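Local coordinates for carbohydrate deacetylase Agd3 (Neosartorya fumigata, PDB 6NWZ), which removes acetyl groups from N-acetylated sugars of the exopolysaccharide galactosaminogalactan and is required for biofilm formation by this fungus, at residues Asn26-Ala31 against Gly62-Asn67. Numbering follows the deposited sequence.
Sequences NILVIA and GLPALN. With NAG (2-acetamido-2-deoxy-beta-D-glucopyranose), chain D.
Leu-28 on the extended strand segment 26-31 faces Pro-64 in the irregular loop segment 62-67, and their CA atoms, 9.4 Å apart, are the nearest pair between the two backbones. Both belong to the N-terminal CBM87 carbohydrate-binding module: the strand pairs in parallel with strands 51-55 and 76-80, and the loop runs from the end of strand 51-55 to strand 67-68, passing over one face of that sheet. Only side chains bridge the gap, through apolar contacts. Leu-28 extends toward the loop with CG anti to its own N (chi1 179°), which carries its methyl fork out to two separate partners. CD1 meets CG of the Pro-64 ring at 4.3 Å, while CD2 touches CD2 of Leu-66, also at 4.3 Å, methyl to methyl. Leu-54 and Tyr-74 each pack against both Leu-28 and Pro-64. Leu-63 packs on Gln-101, Gln-104 and Leu-105 of helix 99-112. After Leu-66 comes Asn-67, which begins strand 67-68 and is N-glycosylated, and whose side chain also touches Tyr-112; its ND2 is bonded covalently to C1 of the N-acetylglucosamine at 1.4 Å.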
ATOM      1  N   ASN A  26      21.425   8.971   7.204  1.00 42.56           N
ATOM      2  CA  ASN A  26      20.841   9.542   6.000  1.00 48.71           C
ATOM      3  C   ASN A  26      21.379   8.820   4.769  1.00 54.58           C
ATOM      4  O   ASN A  26      22.587   8.601   4.650  1.00 68.46           O
ATOM      5  CB  ASN A  26      21.152  11.033   5.928  1.00 51.19           C
ATOM      6  CG  ASN A  26      20.211  11.775   5.014  1.00 54.16           C
ATOM      7  OD1 ASN A  26      20.545  12.072   3.868  1.00 59.70           O
ATOM      8  ND2 ASN A  26      19.019  12.074   5.513  1.00 55.91           N
ATOM      9  N   ILE A  27      20.484   8.450   3.857  1.00 42.97           N
ATOM     10  CA  ILE A  27      20.862   7.720   2.650  1.00 40.25           C
ATOM     11  C   ILE A  27      21.074   8.712   1.514  1.00 51.41           C
ATOM     12  O   ILE A  27      20.183   9.506   1.192  1.00 45.24           O
ATOM     13  CB  ILE A  27      19.797   6.676   2.282  1.00 30.79           C
ATOM     14  CG1 ILE A  27      19.668   5.639   3.397  1.00 47.17           C
ATOM     15  CG2 ILE A  27      20.157   5.988   0.981  1.00 29.14           C
ATOM     16  CD1 ILE A  27      20.944   4.866   3.651  1.00 38.98           C
ATOM     17  N   LEU A  28      22.258   8.668   0.903  1.00 39.66           N
ATOM     18  CA  LEU A  28      22.591   9.537  -0.220  1.00 38.81           C
ATOM     19  C   LEU A  28      22.220   8.844  -1.527  1.00 43.73           C
ATOM     20  O   LEU A  28      22.757   7.777  -1.846  1.00 39.55           O
ATOM     21  CB  LEU A  28      24.076   9.896  -0.204  1.00 39.88           C
ATOM     22  CG  LEU A  28      24.566  10.784  -1.347  1.00 45.03           C
ATOM     23  CD1 LEU A  28      23.790  12.094  -1.370  1.00 37.56           C
ATOM     24  CD2 LEU A  28      26.065  11.032  -1.229  1.00 36.97           C
ATOM     25  N   VAL A  29      21.305   9.451  -2.280  1.00 45.72           N
ATOM     26  CA  VAL A  29      20.829   8.909  -3.547  1.00 42.97           C
ATOM     27  C   VAL A  29      21.394   9.765  -4.669  1.00 37.36           C
ATOM     28  O   VAL A  29      21.125  10.970  -4.733  1.00 46.68           O
ATOM     29  CB  VAL A  29      19.295   8.860  -3.609  1.00 34.25           C
ATOM     30  CG1 VAL A  29      18.841   8.457  -4.996  1.00 29.72           C
ATOM     31  CG2 VAL A  29      18.756   7.894  -2.568  1.00 29.56           C
ATOM     32  N   ILE A  30      22.170   9.141  -5.553  1.00 39.72           N
ATOM     33  CA  ILE A  30      22.844   9.818  -6.657  1.00 41.02           C
ATOM     34  C   ILE A  30      22.248   9.304  -7.958  1.00 42.57           C
ATOM     35  O   ILE A  30      22.242   8.093  -8.210  1.00 40.53           O
ATOM     36  CB  ILE A  30      24.362   9.588  -6.614  1.00 44.80           C
ATOM     37  CG1 ILE A  30      24.950  10.151  -5.315  1.00 33.49           C
ATOM     38  CG2 ILE A  30      25.031  10.211  -7.827  1.00 49.18           C
ATOM     39  CD1 ILE A  30      26.416   9.852  -5.125  1.00 33.76           C
ATOM     40  N   ALA A  31      21.752  10.220  -8.788  1.00 35.67           N
ATOM     41  CA  ALA A  31      21.116   9.852 -10.044  1.00 35.36           C
ATOM     42  C   ALA A  31      21.268  11.002 -11.032  1.00 45.96           C
ATOM     43  O   ALA A  31      21.735  12.089 -10.683  1.00 62.18           O
ATOM     44  CB  ALA A  31      19.639   9.491  -9.838  1.00 33.62           C
ATOM     45  N   GLY A  62      29.445  18.804  -7.810  1.00 60.10           N
ATOM     46  CA  GLY A  62      30.266  18.454  -6.669  1.00 50.10           C
ATOM     47  C   GLY A  62      29.481  17.679  -5.624  1.00 62.67           C
ATOM     48  O   GLY A  62      28.271  17.843  -5.485  1.00 64.55           O
ATOM     49  N   LEU A  63      30.191  16.815  -4.888  1.00 61.10           N
ATOM     50  CA  LEU A  63      29.541  16.007  -3.864  1.00 53.71           C
ATOM     51  C   LEU A  63      29.327  16.825  -2.591  1.00 50.46           C
ATOM     52  O   LEU A  63      30.069  17.771  -2.323  1.00 50.53           O
ATOM     53  CB  LEU A  63      30.381  14.778  -3.536  1.00 44.44           C
ATOM     54  CG  LEU A  63      31.077  14.068  -4.691  1.00 43.19           C
ATOM     55  CD1 LEU A  63      32.564  14.339  -4.616  1.00 62.38           C
ATOM     56  CD2 LEU A  63      30.792  12.579  -4.653  1.00 43.17           C
ATOM     57  N   PRO A  64      28.317  16.479  -1.789  1.00 54.66           N
ATOM     58  CA  PRO A  64      28.158  17.146  -0.488  1.00 56.31           C
ATOM     59  C   PRO A  64      29.268  16.746   0.477  1.00 56.70           C
ATOM     60  O   PRO A  64      30.094  15.887   0.154  1.00 62.04           O
ATOM     61  CB  PRO A  64      26.784  16.659  -0.011  1.00 50.97           C
ATOM     62  CG  PRO A  64      26.607  15.334  -0.694  1.00 46.10           C
ATOM     63  CD  PRO A  64      27.246  15.499  -2.045  1.00 51.53           C
ATOM     64  N   ALA A  65      29.298  17.367   1.658  1.00 55.21           N
ATOM     65  CA  ALA A  65      30.261  16.994   2.691  1.00 53.19           C
ATOM     66  C   ALA A  65      29.973  15.575   3.170  1.00 60.77           C
ATOM     67  O   ALA A  65      28.959  15.328   3.833  1.00 68.27           O
ATOM     68  CB  ALA A  65      30.203  17.979   3.856  1.00 62.00           C
ATOM     69  N   LEU A  66      30.869  14.638   2.844  1.00 52.91           N
ATOM     70  CA  LEU A  66      30.643  13.244   3.220  1.00 50.36           C
ATOM     71  C   LEU A  66      30.831  13.022   4.717  1.00 55.39           C
ATOM     72  O   LEU A  66      30.186  12.138   5.294  1.00 65.88           O
ATOM     73  CB  LEU A  66      31.566  12.315   2.427  1.00 45.56           C
ATOM     74  CG  LEU A  66      31.293  12.192   0.925  1.00 43.78           C
ATOM     75  CD1 LEU A  66      32.175  11.130   0.290  1.00 42.37           C
ATOM     76  CD2 LEU A  66      29.839  11.867   0.691  1.00 44.73           C
ATOM     77  N   ASN A  67      31.689  13.806   5.362  1.00 54.77           N
ATOM     78  CA  ASN A  67      31.904  13.647   6.793  1.00 65.78           C
ATOM     79  C   ASN A  67      32.497  14.926   7.363  1.00 81.79           C
ATOM     80  O   ASN A  67      32.971  15.800   6.634  1.00 70.90           O
ATOM     81  CB  ASN A  67      32.802  12.444   7.093  1.00 73.06           C
ATOM     82  CG  ASN A  67      34.135  12.503   6.363  1.00 87.70           C
ATOM     83  OD1 ASN A  67      34.278  11.961   5.267  1.00 75.59           O
ATOM     84  ND2 ASN A  67      35.120  13.155   6.972  1.00112.51           N
TER
HETATM   85  C1  NAG D 901      36.418  13.225   6.354  1.00 85.38           C
HETATM   86  C2  NAG D 901      37.173  14.518   6.675  1.00 93.90           C
HETATM   87  C3  NAG D 901      38.588  14.466   6.099  1.00 92.08           C
HETATM   88  C4  NAG D 901      39.308  13.206   6.561  1.00101.87           C
HETATM   89  C5  NAG D 901      38.473  11.982   6.206  1.00109.25           C
HETATM   90  C6  NAG D 901      39.070  10.685   6.703  1.00106.94           C
HETATM   91  C7  NAG D 901      36.246  16.785   6.882  1.00 81.64           C
HETATM   92  C8  NAG D 901      36.803  16.787   8.275  1.00 65.13           C
HETATM   93  N2  NAG D 901      36.456  15.676   6.166  1.00 94.15           N
HETATM   94  O3  NAG D 901      39.312  15.617   6.522  1.00 96.63           O
HETATM   95  O4  NAG D 901      40.587  13.113   5.947  1.00108.60           O
HETATM   96  O5  NAG D 901      37.177  12.097   6.808  1.00101.15           O
HETATM   97  O6  NAG D 901      38.400   9.563   6.144  1.00 92.85           O
HETATM   98  O7  NAG D 901      35.634  17.747   6.427  1.00 79.06           O